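Local coordinates for protein halohydrin epoxidase A (Corynebacterium sp., PDB 4Z9F) that probably catalyses the reversible conversion of vicinal halohydrins into epoxides with release of hydrogen halide, on a Rossmann-type fold related to cofactor-dependent reductases, at residues Ile3-His8 and Ile111-Ser116; Arg10-Pro15 and Ile175-Phe180; Gly14-Glu19 and Asp214-Leu219; Phe131-Val136 and Gly233-Phe238. The protein carries 1 engineered substitution. One frame throughout, in Å; residues are numbered along the deposited sequence.

Contact 1: residues Ile3-His8 and Ile111-Ser116; sequences IALVTH and ILLLQS
Apolar contact carries this pairing: Leu113 of helix 96-123 spreads its two methyl branches over Leu5 and Thr7, which leave the same face of strand 3-6 and its C-terminal extension. The shorter approach runs from Leu113 CD2 to Thr7 CG2, 4.0 Å, with the two side chains meeting tip to tip. The other branch, Leu113 CD1, lies 4.2 Å from Leu5 CD2. Only 86 Å² is buried between the segments, in keeping with a CA separation of 9.9 Å between Thr7 and Leu113. Helix 62-67 adds to the same layer, Val63 packing on Leu113 and Thr66 on Leu5, and Leu113 also packs on Ile76 and Ser78 of strand 73-79.

The polar bonds lie beside this methyl cluster and do not cross it. In Thr7 the hydroxyl stands between backbone N and carbonyl carbon (chi1 60°), which sends CG2 out to the helix. On the helix, Ser116 OG donates to Leu113 O at 2.7 Å, its approach tilted 21° from the carbonyl plane. Gln115 NE2 bonds to the carbonyls of Ile91 and Thr94 of the second subunit.

Threonine thus divides its roles, methyl to the helix and hydroxyl to the adjacent strand: across these two segments the contact is made by methyl groups alone, while the buried OG1 is satisfied by the backbone N of Asn79.

Contact 2: residues Arg10-Pro15 and Ile175-Phe180; sequences RHFAGP and IGPNFF
His11 O is gripped twice, by Gly14 N at 2.7 Å and by ND2 of Asn79, and the turn it closes is the one that brings Phe12 and Ala13 against Pro177 and Phe180. The turn from His11 to Gly14 is type II', with Phe12 at its second position on a positive phi of 50°. Asn79 holds it a second time, because its OD1 pairs with Ala13 N, while Phe12 N bonds to Thr184 OG1.

Two apolar meetings follow from that backbone shape. Phe12 extends its ring until CZ lies 4.0 Å from Pro177 CG, the two side chains crossing at about a right angle. The Phe180 ring meets the turn with its rim: Phe180 CE1 is 4.0 Å from Ala13 CA, which lies in the ring plane. Ala13 CB is equally near this carbon. A chi1 of 163° swings the ring away from the backbone N of Phe180 and out to the turn, and Phe238 meets the same ring edge-to-face.

Beyond Pro177 the chain bends, and Asn178 OD1 accepts from Phe179 N at 2.9 Å. That bond is poorly directed, with an N-H...O angle of 136° and the donor above the carbonyl plane.

The turn between the first strand and first helix occupies the place of the glycine-rich nucleotide loop of Rossmann-fold reductases. Its bulky Phe12 facing the end of strand 170-177 is consistent with halohydrin dehalogenases, in which a halide pocket replaces the nicotinamide site.

Contact 3: residues Gly14-Glu19 and Asp214-Leu219; sequences GPAAVE and DEMGAL
Ala16 lays its methyl group against the first part of the Met216 side chain, CB to CG at 4.2 Å, where helix 14-23 passes helix 213-224. Next to this pair the backbones themselves meet: Ala16 O stands 4.1 Å from Gly217 CA. The evidence for intimate packing is the CA separation of Ala16 and Gly217, 5.3 Å, which is close for two helices. It is possible because the one residue has a single methyl and the other no side chain at all. The area buried is accordingly small, 109 Å², and nearly half of it belongs to Ala16.

Met216 touches Ala16 with its stem and then turns off. CG is anti to the backbone N (chi1 176°), but the chain bends at chi2 and again at chi3, carrying SD and CE toward the sheet. There it packs on Ile175 and Pro177 of strand 170-177, with Phe180 and Phe238 also touching the side chain. Other residues of helix 213-224 reach the third subunit: Glu215, which forms a salt bridge with Arg209, packs on Pro230 of that chain, and Leu219 on its Ile231.

No hydrogen bond joins the two segments. Their junction rests on close van der Waals fit of small residues, while the thioether end bends out of the interface and packs on strand 170-177.

Contact 4: residues Phe131-Val136 and Gly233-Phe238; sequences FITSSV and GQFFAF
Thr133, Ser134 and Ser135 meet Phe235 where the CA atoms lie 9.1 Å apart at Thr133 and Phe235, and 6.3 Å apart at Ser135 and Ala237. Strands 127-132 and 235-238 run parallel in one sheet with strand 170-177 between them, so neither bonds the other. The regular strand ends at Ile132, but backbone bonds to strand 170-177 continue at Thr133 and at Ser135, where a 3-10 segment begins.

Phe235 reaches across with the edge of its ring. Its CE1 lies 3.4 Å from Ser134 O, which sits in the ring plane, so the positively polarised rim faces a carbonyl oxygen. Thr133 OG1 is 3.8 Å from the same CE1, also near the plane, although its hydrogen bond goes to Ile175 O. Ser135 CA is 4.2 Å from Phe235 CZ. With chi1 at 168° the ring extends opposite its own backbone N, rim-on to the serines.

The bond from CA to CB of Ser134 points away from strand 235-238. OG accepts from Val136 N at 3.3 Å, a long though fairly straight bond (161°) that makes an ST turn. Ala237 O bonds to Gln234 NE2 of the third subunit, and Gln234 NE2 returns the bond.

In the short-chain dehydrogenase superfamily the serine of the Ser-Tyr-Lys/Arg site lies just past this strand; Ser134, with Tyr147 packing on Val136, is consistent with that place.

How the contacts relate
All four contacts are buried, with centres 7 to 10 Å from that of the chain, and none has a hydrogen bond between its segments. Contact 1 packs a helix on the sheet, whereas contact 3 joins two helices. Contacts 2 and 3 share Gly14 and Pro15 at the start of helix 14-23, and Met216 CE of contact 3 lies 3.7 Å from Pro177 CG of contact 2. Contacts 2 and 4 are stitched through the sheet: Gly176 N lies 2.8 Å from Phe236 O, a probable hydrogen bond. Aliphatic and small groups serve contacts 1 and 3; aromatic rings carry contacts 2 and 4, edge-on for Phe180 and Phe235, near the C-terminal ends of the strands. Contacts 3 and 4 also reach the third subunit.

Contact 1: residues Ile3-His8 and Ile111-Ser116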
loop_
_atom_site.group_PDB
_atom_site.type_symbol
_atom_site.label_atom_id
_atom_site.label_comp_id
_atom_site.label_asym_id
_atom_site.label_seq_id
_atom_site.Cartn_x
_atom_site.Cartn_y
_atom_site.Cartn_z
ATOM N N ILE C 3 21.371 -2.258 27.135
ATOM C CA ILE C 3 20.510 -3.391 27.449
ATOM C C ILE C 3 19.505 -3.554 26.323
ATOM O O ILE C 3 18.912 -2.567 25.862
ATOM C CB ILE C 3 19.787 -3.200 28.790
ATOM C CG1 ILE C 3 20.751 -2.640 29.850
ATOM C CG2 ILE C 3 19.163 -4.509 29.234
ATOM C CD1 ILE C 3 22.002 -3.447 30.025
ATOM N N ALA C 4 19.317 -4.792 25.879
ATOM C CA ALA C 4 18.257 -5.143 24.951
ATOM C C ALA C 4 17.401 -6.237 25.561
ATOM O O ALA C 4 17.887 -7.078 26.329
ATOM C CB ALA C 4 18.813 -5.611 23.596
ATOM N N LEU C 5 16.112 -6.191 25.247
ATOM C CA LEU C 5 15.166 -7.236 25.590
ATOM C C LEU C 5 14.734 -7.902 24.289
ATOM O O LEU C 5 14.379 -7.209 23.331
ATOM C CB LEU C 5 13.961 -6.668 26.337
ATOM C CG LEU C 5 12.748 -7.590 26.491
ATOM C CD1 LEU C 5 13.084 -8.835 27.318
ATOM C CD2 LEU C 5 11.570 -6.840 27.089
ATOM N N VAL C 6 14.823 -9.233 24.242
ATOM C CA VAL C 6 14.419 -10.026 23.079
ATOM C C VAL C 6 13.442 -11.085 23.559
ATOM O O VAL C 6 13.781 -11.895 24.431
ATOM C CB VAL C 6 15.619 -10.689 22.381
ATOM C CG1 VAL C 6 15.136 -11.598 21.234
ATOM C CG2 VAL C 6 16.627 -9.638 21.891
ATOM N N THR C 7 12.235 -11.084 23.007
ATOM C CA THR C 7 11.272 -12.097 23.391
ATOM C C THR C 7 11.447 -13.340 22.515
ATOM O O THR C 7 12.079 -13.298 21.455
ATOM C CB THR C 7 9.850 -11.561 23.284
ATOM O OG1 THR C 7 9.603 -11.158 21.932
ATOM C CG2 THR C 7 9.675 -10.363 24.201
ATOM N N HIS C 8 10.893 -14.452 22.992
ATOM C CA HIS C 8 10.940 -15.746 22.294
ATOM C C HIS C 8 12.320 -16.003 21.694
ATOM O O HIS C 8 12.474 -16.295 20.505
ATOM C CB HIS C 8 9.845 -15.814 21.234
ATOM C CG HIS C 8 8.462 -15.707 21.794
ATOM N ND1 HIS C 8 7.849 -16.743 22.466
ATOM C CD2 HIS C 8 7.567 -14.691 21.772
ATOM C CE1 HIS C 8 6.636 -16.369 22.833
ATOM N NE2 HIS C 8 6.439 -15.130 22.422
ATOM N N ILE C 111 1.024 -5.992 22.239
ATOM C CA ILE C 111 0.383 -4.770 22.731
ATOM C C ILE C 111 0.598 -4.614 24.236
ATOM O O ILE C 111 0.947 -3.533 24.724
ATOM C CB ILE C 111 -1.113 -4.765 22.374
ATOM C CG1 ILE C 111 -1.300 -4.374 20.907
ATOM C CG2 ILE C 111 -1.875 -3.799 23.280
ATOM C CD1 ILE C 111 -2.717 -4.553 20.410
ATOM N N LEU C 112 0.383 -5.691 24.996
ATOM C CA LEU C 112 0.591 -5.630 26.441
ATOM C C LEU C 112 2.048 -5.346 26.776
ATOM O O LEU C 112 2.340 -4.622 27.735
ATOM C CB LEU C 112 0.139 -6.936 27.109
ATOM C CG LEU C 112 -1.357 -7.257 27.093
ATOM C CD1 LEU C 112 -1.635 -8.533 27.868
ATOM C CD2 LEU C 112 -2.182 -6.101 27.638
ATOM N N LEU C 113 2.980 -5.923 26.010
ATOM C CA LEU C 113 4.393 -5.616 26.202
ATOM C C LEU C 113 4.674 -4.145 25.925
ATOM O O LEU C 113 5.276 -3.452 26.750
ATOM C CB LEU C 113 5.254 -6.497 25.301
ATOM C CG LEU C 113 6.739 -6.130 25.203
ATOM C CD1 LEU C 113 7.403 -6.256 26.567
ATOM C CD2 LEU C 113 7.442 -7.036 24.213
ATOM N N LEU C 114 4.241 -3.650 24.759
ATOM C CA LEU C 114 4.448 -2.238 24.433
ATOM C C LEU C 114 3.805 -1.321 25.474
ATOM O O LEU C 114 4.410 -0.320 25.876
ATOM C CB LEU C 114 3.899 -1.932 23.033
ATOM C CG LEU C 114 3.953 -0.471 22.576
ATOM C CD1 LEU C 114 5.388 0.024 22.440
ATOM C CD2 LEU C 114 3.177 -0.271 21.274
ATOM N N GLN C 115 2.581 -1.642 25.914
ATOM C CA GLN C 115 1.891 -0.805 26.898
ATOM C C GLN C 115 2.734 -0.651 28.153
ATOM O O GLN C 115 2.913 0.460 28.665
ATOM C CB GLN C 115 0.517 -1.399 27.245
ATOM C CG GLN C 115 -0.257 -0.638 28.329
ATOM C CD GLN C 115 -1.598 -1.279 28.708
ATOM O OE1 GLN C 115 -1.662 -2.458 29.060
ATOM N NE2 GLN C 115 -2.677 -0.484 28.655
ATOM N N SER C 116 3.265 -1.772 28.657
ATOM C CA SER C 116 4.092 -1.766 29.861
ATOM C C SER C 116 5.409 -1.031 29.657
ATOM O O SER C 116 6.012 -0.586 30.633
ATOM C CB SER C 116 4.381 -3.209 30.303
ATOM O OG SER C 116 5.353 -3.817 29.462
#

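Contact 2: residues Arg10-Pro15 and Ile175-Phe180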
loop_
_atom_site.group_PDB
_atom_site.type_symbol
_atom_site.label_atom_id
_atom_site.label_comp_id
_atom_site.label_asym_id
_atom_site.label_seq_id
_atom_site.Cartn_x
_atom_site.Cartn_y
_atom_site.Cartn_z
ATOM N N ARG C 10 14.552 -18.163 21.479
ATOM C CA ARG C 10 15.017 -19.377 20.820
ATOM C C ARG C 10 14.318 -19.632 19.491
ATOM O O ARG C 10 14.566 -20.665 18.858
ATOM C CB ARG C 10 14.838 -20.571 21.757
ATOM C CG ARG C 10 15.606 -20.380 23.061
ATOM C CD ARG C 10 15.313 -21.468 24.053
ATOM N NE ARG C 10 16.007 -22.704 23.726
ATOM C CZ ARG C 10 16.058 -23.756 24.535
ATOM N NH1 ARG C 10 15.454 -23.708 25.716
ATOM N NH2 ARG C 10 16.712 -24.850 24.164
ATOM N N HIS C 11 13.473 -18.707 19.040
ATOM C CA HIS C 11 12.588 -18.961 17.919
ATOM C C HIS C 11 12.636 -17.801 16.934
ATOM O O HIS C 11 13.114 -16.708 17.257
ATOM C CB HIS C 11 11.156 -19.180 18.407
ATOM C CG HIS C 11 11.026 -20.319 19.368
ATOM N ND1 HIS C 11 10.871 -21.623 18.955
ATOM C CD2 HIS C 11 11.052 -20.352 20.721
ATOM C CE1 HIS C 11 10.801 -22.413 20.013
ATOM N NE2 HIS C 11 10.905 -21.666 21.097
ATOM N N PHE C 12 12.151 -18.069 15.713
ATOM C CA PHE C 12 11.973 -17.034 14.694
ATOM C C PHE C 12 13.242 -16.190 14.528
ATOM O O PHE C 12 14.318 -16.716 14.223
ATOM C CB PHE C 12 10.760 -16.174 15.075
ATOM C CG PHE C 12 10.078 -15.488 13.913
ATOM C CD1 PHE C 12 10.369 -15.829 12.599
ATOM C CD2 PHE C 12 9.144 -14.492 14.147
ATOM C CE1 PHE C 12 9.729 -15.190 11.545
ATOM C CE2 PHE C 12 8.503 -13.853 13.100
ATOM C CZ PHE C 12 8.798 -14.199 11.792
ATOM N N ALA C 13 13.143 -14.885 14.739
ATOM C CA ALA C 13 14.296 -14.009 14.619
ATOM C C ALA C 13 15.089 -13.881 15.912
ATOM O O ALA C 13 16.065 -13.122 15.947
ATOM C CB ALA C 13 13.853 -12.616 14.148
ATOM N N GLY C 14 14.705 -14.602 16.961
ATOM C CA GLY C 14 15.383 -14.517 18.242
ATOM C C GLY C 14 16.881 -14.746 18.163
ATOM O O GLY C 14 17.682 -13.874 18.517
ATOM N N PRO C 15 17.297 -15.924 17.686
ATOM C CA PRO C 15 18.744 -16.209 17.627
ATOM C C PRO C 15 19.545 -15.182 16.851
ATOM O O PRO C 15 20.658 -14.823 17.260
ATOM C CB PRO C 15 18.789 -17.594 16.964
ATOM C CG PRO C 15 17.518 -18.239 17.424
ATOM C CD PRO C 15 16.488 -17.133 17.461
ATOM N N ILE C 175 9.394 -5.400 11.100
ATOM C CA ILE C 175 10.108 -6.165 10.090
ATOM C C ILE C 175 9.211 -7.316 9.669
ATOM O O ILE C 175 8.616 -7.994 10.520
ATOM C CB ILE C 175 11.467 -6.665 10.606
ATOM C CG1 ILE C 175 12.309 -5.484 11.082
ATOM C CG2 ILE C 175 12.193 -7.442 9.507
ATOM C CD1 ILE C 175 13.640 -5.867 11.705
ATOM N N GLY C 176 9.076 -7.505 8.353
ATOM C CA GLY C 176 8.224 -8.535 7.806
ATOM C C GLY C 176 9.018 -9.550 7.010
ATOM O O GLY C 176 9.227 -9.407 5.797
ATOM N N PRO C 177 9.488 -10.596 7.685
ATOM C CA PRO C 177 10.337 -11.586 7.015
ATOM C C PRO C 177 9.533 -12.606 6.224
ATOM O O PRO C 177 8.382 -12.913 6.537
ATOM C CB PRO C 177 11.080 -12.275 8.176
ATOM C CG PRO C 177 10.684 -11.524 9.440
ATOM C CD PRO C 177 9.373 -10.854 9.131
ATOM N N ASN C 178 10.188 -13.131 5.189
ATOM C CA ASN C 178 9.824 -14.362 4.492
ATOM C C ASN C 178 11.101 -14.879 3.841
ATOM O O ASN C 178 12.030 -14.112 3.578
ATOM C CB ASN C 178 8.717 -14.143 3.441
ATOM C CG ASN C 178 7.968 -15.435 3.085
ATOM O OD1 ASN C 178 8.259 -16.518 3.618
ATOM N ND2 ASN C 178 6.992 -15.324 2.177
ATOM N N PHE C 179 11.141 -16.189 3.587
ATOM C CA PHE C 179 12.338 -16.819 3.035
ATOM C C PHE C 179 13.576 -16.429 3.829
ATOM O O PHE C 179 14.647 -16.182 3.281
ATOM C CB PHE C 179 12.484 -16.480 1.557
ATOM C CG PHE C 179 11.319 -16.952 0.735
ATOM C CD1 PHE C 179 10.366 -16.061 0.275
ATOM C CD2 PHE C 179 11.166 -18.299 0.454
ATOM C CE1 PHE C 179 9.296 -16.503 -0.478
ATOM C CE2 PHE C 179 10.093 -18.748 -0.304
ATOM C CZ PHE C 179 9.162 -17.850 -0.766
ATOM N N PHE C 180 13.409 -16.361 5.145
ATOM C CA PHE C 180 14.450 -15.962 6.083
ATOM C C PHE C 180 14.955 -17.214 6.791
ATOM O O PHE C 180 14.171 -17.912 7.442
ATOM C CB PHE C 180 13.865 -14.944 7.064
ATOM C CG PHE C 180 14.668 -14.747 8.302
ATOM C CD1 PHE C 180 14.038 -14.644 9.536
ATOM C CD2 PHE C 180 16.047 -14.638 8.238
ATOM C CE1 PHE C 180 14.781 -14.437 10.691
ATOM C CE2 PHE C 180 16.793 -14.453 9.394
ATOM C CZ PHE C 180 16.157 -14.358 10.611
#

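Contact 3: residues Gly14-Glu19 and Asp214-Leu219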
loop_
_atom_site.group_PDB
_atom_site.type_symbol
_atom_site.label_atom_id
_atom_site.label_comp_id
_atom_site.label_asym_id
_atom_site.label_seq_id
_atom_site.Cartn_x
_atom_site.Cartn_y
_atom_site.Cartn_z
ATOM N N GLY C 14 14.705 -14.602 16.961
ATOM C CA GLY C 14 15.383 -14.517 18.242
ATOM C C GLY C 14 16.881 -14.746 18.163
ATOM O O GLY C 14 17.682 -13.874 18.517
ATOM N N PRO C 15 17.297 -15.924 17.686
ATOM C CA PRO C 15 18.744 -16.209 17.627
ATOM C C PRO C 15 19.545 -15.182 16.851
ATOM O O PRO C 15 20.658 -14.823 17.260
ATOM C CB PRO C 15 18.789 -17.594 16.964
ATOM C CG PRO C 15 17.518 -18.239 17.424
ATOM C CD PRO C 15 16.488 -17.133 17.461
ATOM N N ALA C 16 19.010 -14.681 15.740
ATOM C CA ALA C 16 19.746 -13.682 14.971
ATOM C C ALA C 16 19.908 -12.391 15.764
ATOM O O ALA C 16 20.977 -11.766 15.734
ATOM C CB ALA C 16 19.032 -13.412 13.640
ATOM N N ALA C 17 18.853 -11.982 16.465
ATOM C CA ALA C 17 18.880 -10.737 17.222
ATOM C C ALA C 17 19.811 -10.860 18.422
ATOM O O ALA C 17 20.636 -9.978 18.674
ATOM C CB ALA C 17 17.464 -10.374 17.659
ATOM N N VAL C 18 19.693 -11.960 19.165
ATOM C CA VAL C 18 20.521 -12.158 20.353
ATOM C C VAL C 18 21.998 -12.183 19.976
ATOM O O VAL C 18 22.839 -11.572 20.648
ATOM C CB VAL C 18 20.086 -13.441 21.090
ATOM C CG1 VAL C 18 21.076 -13.787 22.199
ATOM C CG2 VAL C 18 18.683 -13.281 21.649
ATOM N N GLU C 19 22.337 -12.856 18.874
ATOM C CA GLU C 19 23.731 -12.872 18.445
ATOM C C GLU C 19 24.195 -11.505 17.958
ATOM O O GLU C 19 25.293 -11.062 18.309
ATOM C CB GLU C 19 23.948 -13.916 17.352
ATOM C CG GLU C 19 25.341 -13.839 16.730
ATOM C CD GLU C 19 26.045 -15.197 16.656
ATOM O OE1 GLU C 19 26.815 -15.395 15.683
ATOM O OE2 GLU C 19 25.829 -16.042 17.563
ATOM N N ASP C 214 22.712 -13.332 9.881
ATOM C CA ASP C 214 23.494 -12.122 10.146
ATOM C C ASP C 214 22.963 -10.920 9.383
ATOM O O ASP C 214 23.259 -9.777 9.756
ATOM C CB ASP C 214 24.983 -12.328 9.823
ATOM C CG ASP C 214 25.257 -12.546 8.331
ATOM O OD1 ASP C 214 25.405 -11.550 7.586
ATOM O OD2 ASP C 214 25.357 -13.718 7.906
ATOM N N GLU C 215 22.181 -11.153 8.330
ATOM C CA GLU C 215 21.569 -10.052 7.603
ATOM C C GLU C 215 20.375 -9.503 8.365
ATOM O O GLU C 215 20.171 -8.286 8.400
ATOM C CB GLU C 215 21.158 -10.512 6.204
ATOM C CG GLU C 215 22.339 -10.882 5.342
ATOM C CD GLU C 215 21.941 -11.390 3.975
ATOM O OE1 GLU C 215 22.453 -10.854 2.969
ATOM O OE2 GLU C 215 21.132 -12.331 3.917
ATOM N N MET C 216 19.567 -10.387 8.951
ATOM C CA MET C 216 18.549 -9.938 9.890
ATOM C C MET C 216 19.203 -9.248 11.073
ATOM O O MET C 216 18.707 -8.227 11.566
ATOM C CB MET C 216 17.701 -11.121 10.362
ATOM C CG MET C 216 16.660 -10.787 11.425
ATOM S SD MET C 216 15.374 -9.626 10.898
ATOM C CE MET C 216 14.290 -10.710 9.973
ATOM N N GLY C 217 20.330 -9.790 11.531
ATOM C CA GLY C 217 21.038 -9.152 12.627
ATOM C C GLY C 217 21.480 -7.746 12.285
ATOM O O GLY C 217 21.326 -6.826 13.094
ATOM N N ALA C 218 22.022 -7.559 11.072
ATOM C CA ALA C 218 22.525 -6.253 10.661
ATOM C C ALA C 218 21.407 -5.220 10.575
ATOM O O ALA C 218 21.606 -4.055 10.943
ATOM C CB ALA C 218 23.253 -6.364 9.324
ATOM N N LEU C 219 20.227 -5.620 10.083
ATOM C CA LEU C 219 19.091 -4.699 10.055
ATOM C C LEU C 219 18.687 -4.296 11.472
ATOM O O LEU C 219 18.467 -3.112 11.756
ATOM C CB LEU C 219 17.912 -5.341 9.316
ATOM C CG LEU C 219 16.597 -4.565 9.321
ATOM C CD1 LEU C 219 16.785 -3.226 8.634
ATOM C CD2 LEU C 219 15.464 -5.363 8.659
#

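Contact 4: residues Phe131-Val136 and Gly233-Phe238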
loop_
_atom_site.group_PDB
_atom_site.type_symbol
_atom_site.label_atom_id
_atom_site.label_comp_id
_atom_site.label_asym_id
_atom_site.label_seq_id
_atom_site.Cartn_x
_atom_site.Cartn_y
_atom_site.Cartn_z
ATOM N N PHE C 131 9.379 -4.725 16.098
ATOM C CA PHE C 131 8.426 -5.822 16.088
ATOM C C PHE C 131 8.752 -6.743 14.920
ATOM O O PHE C 131 8.819 -6.292 13.770
ATOM C CB PHE C 131 6.993 -5.298 15.985
ATOM C CG PHE C 131 6.529 -4.576 17.216
ATOM C CD1 PHE C 131 6.871 -3.246 17.436
ATOM C CD2 PHE C 131 5.730 -5.223 18.147
ATOM C CE1 PHE C 131 6.424 -2.572 18.578
ATOM C CE2 PHE C 131 5.295 -4.557 19.298
ATOM C CZ PHE C 131 5.639 -3.233 19.507
ATOM N N ILE C 132 8.985 -8.019 15.213
ATOM C CA ILE C 132 9.154 -9.010 14.156
ATOM C C ILE C 132 7.777 -9.553 13.824
ATOM O O ILE C 132 7.117 -10.162 14.673
ATOM C CB ILE C 132 10.111 -10.139 14.570
ATOM C CG1 ILE C 132 11.352 -9.580 15.267
ATOM C CG2 ILE C 132 10.492 -10.977 13.334
ATOM C CD1 ILE C 132 12.335 -8.794 14.405
ATOM N N THR C 133 7.332 -9.311 12.589
ATOM C CA THR C 133 5.986 -9.686 12.185
ATOM C C THR C 133 6.106 -10.710 11.064
ATOM O O THR C 133 6.649 -11.801 11.277
ATOM C CB THR C 133 5.179 -8.441 11.780
ATOM O OG1 THR C 133 5.759 -7.809 10.628
ATOM C CG2 THR C 133 5.187 -7.427 12.939
ATOM N N SER C 134 5.667 -10.361 9.863
ATOM C CA SER C 134 5.697 -11.315 8.762
ATOM C C SER C 134 5.426 -10.548 7.481
ATOM O O SER C 134 4.838 -9.464 7.510
ATOM C CB SER C 134 4.657 -12.417 8.941
ATOM O OG SER C 134 4.621 -13.231 7.781
ATOM N N SER C 135 5.836 -11.128 6.350
ATOM C CA SER C 135 5.465 -10.515 5.080
ATOM C C SER C 135 3.954 -10.372 4.966
ATOM O O SER C 135 3.464 -9.412 4.354
ATOM C CB SER C 135 6.015 -11.331 3.906
ATOM O OG SER C 135 5.361 -12.580 3.814
ATOM N N VAL C 136 3.192 -11.300 5.562
ATOM C CA VAL C 136 1.733 -11.224 5.476
ATOM C C VAL C 136 1.166 -10.122 6.350
ATOM O O VAL C 136 -0.046 -9.900 6.338
ATOM C CB VAL C 136 1.027 -12.552 5.826
ATOM C CG1 VAL C 136 1.423 -13.633 4.832
ATOM C CG2 VAL C 136 1.327 -12.989 7.272
ATOM N N GLY C 233 8.752 4.193 12.175
ATOM C CA GLY C 233 7.309 4.068 12.091
ATOM C C GLY C 233 6.776 3.376 10.858
ATOM O O GLY C 233 5.580 3.511 10.552
ATOM N N GLN C 234 7.605 2.600 10.168
ATOM C CA GLN C 234 7.178 1.897 8.970
ATOM C C GLN C 234 7.581 0.429 9.037
ATOM O O GLN C 234 8.331 -0.013 9.914
ATOM C CB GLN C 234 7.761 2.541 7.708
ATOM C CG GLN C 234 9.276 2.423 7.561
ATOM C CD GLN C 234 9.807 3.240 6.404
ATOM O OE1 GLN C 234 9.411 3.036 5.252
ATOM N NE2 GLN C 234 10.705 4.185 6.697
ATOM N N PHE C 235 7.060 -0.306 8.067
ATOM C CA PHE C 235 7.288 -1.729 7.867
ATOM C C PHE C 235 8.406 -1.938 6.847
ATOM O O PHE C 235 8.446 -1.265 5.808
ATOM C CB PHE C 235 5.963 -2.353 7.396
ATOM C CG PHE C 235 6.056 -3.770 6.874
ATOM C CD1 PHE C 235 5.697 -4.849 7.677
ATOM C CD2 PHE C 235 6.413 -4.015 5.548
ATOM C CE1 PHE C 235 5.719 -6.161 7.166
ATOM C CE2 PHE C 235 6.467 -5.310 5.050
ATOM C CZ PHE C 235 6.108 -6.388 5.857
ATOM N N PHE C 236 9.308 -2.876 7.141
ATOM C CA PHE C 236 10.400 -3.247 6.240
ATOM C C PHE C 236 10.244 -4.708 5.842
ATOM O O PHE C 236 10.294 -5.600 6.698
ATOM C CB PHE C 236 11.777 -3.044 6.885
ATOM C CG PHE C 236 12.021 -1.644 7.386
ATOM C CD1 PHE C 236 12.110 -1.390 8.745
ATOM C CD2 PHE C 236 12.150 -0.590 6.502
ATOM C CE1 PHE C 236 12.319 -0.104 9.214
ATOM C CE2 PHE C 236 12.375 0.703 6.963
ATOM C CZ PHE C 236 12.460 0.941 8.322
ATOM N N ALA C 237 10.062 -4.956 4.551
ATOM C CA ALA C 237 10.113 -6.323 4.056
ATOM C C ALA C 237 11.533 -6.862 4.184
ATOM O O ALA C 237 12.508 -6.153 3.931
ATOM C CB ALA C 237 9.664 -6.381 2.597
ATOM N N PHE C 238 11.649 -8.126 4.583
ATOM C CA PHE C 238 12.937 -8.822 4.651
ATOM C C PHE C 238 12.693 -10.141 3.926
ATOM O O PHE C 238 12.532 -11.186 4.548
ATOM C CB PHE C 238 13.408 -9.006 6.112
ATOM C CG PHE C 238 14.789 -9.599 6.248
ATOM C CD1 PHE C 238 15.901 -8.788 6.337
ATOM C CD2 PHE C 238 14.961 -10.978 6.301
ATOM C CE1 PHE C 238 17.173 -9.335 6.463
ATOM C CE2 PHE C 238 16.226 -11.535 6.420
ATOM C CZ PHE C 238 17.333 -10.709 6.507
#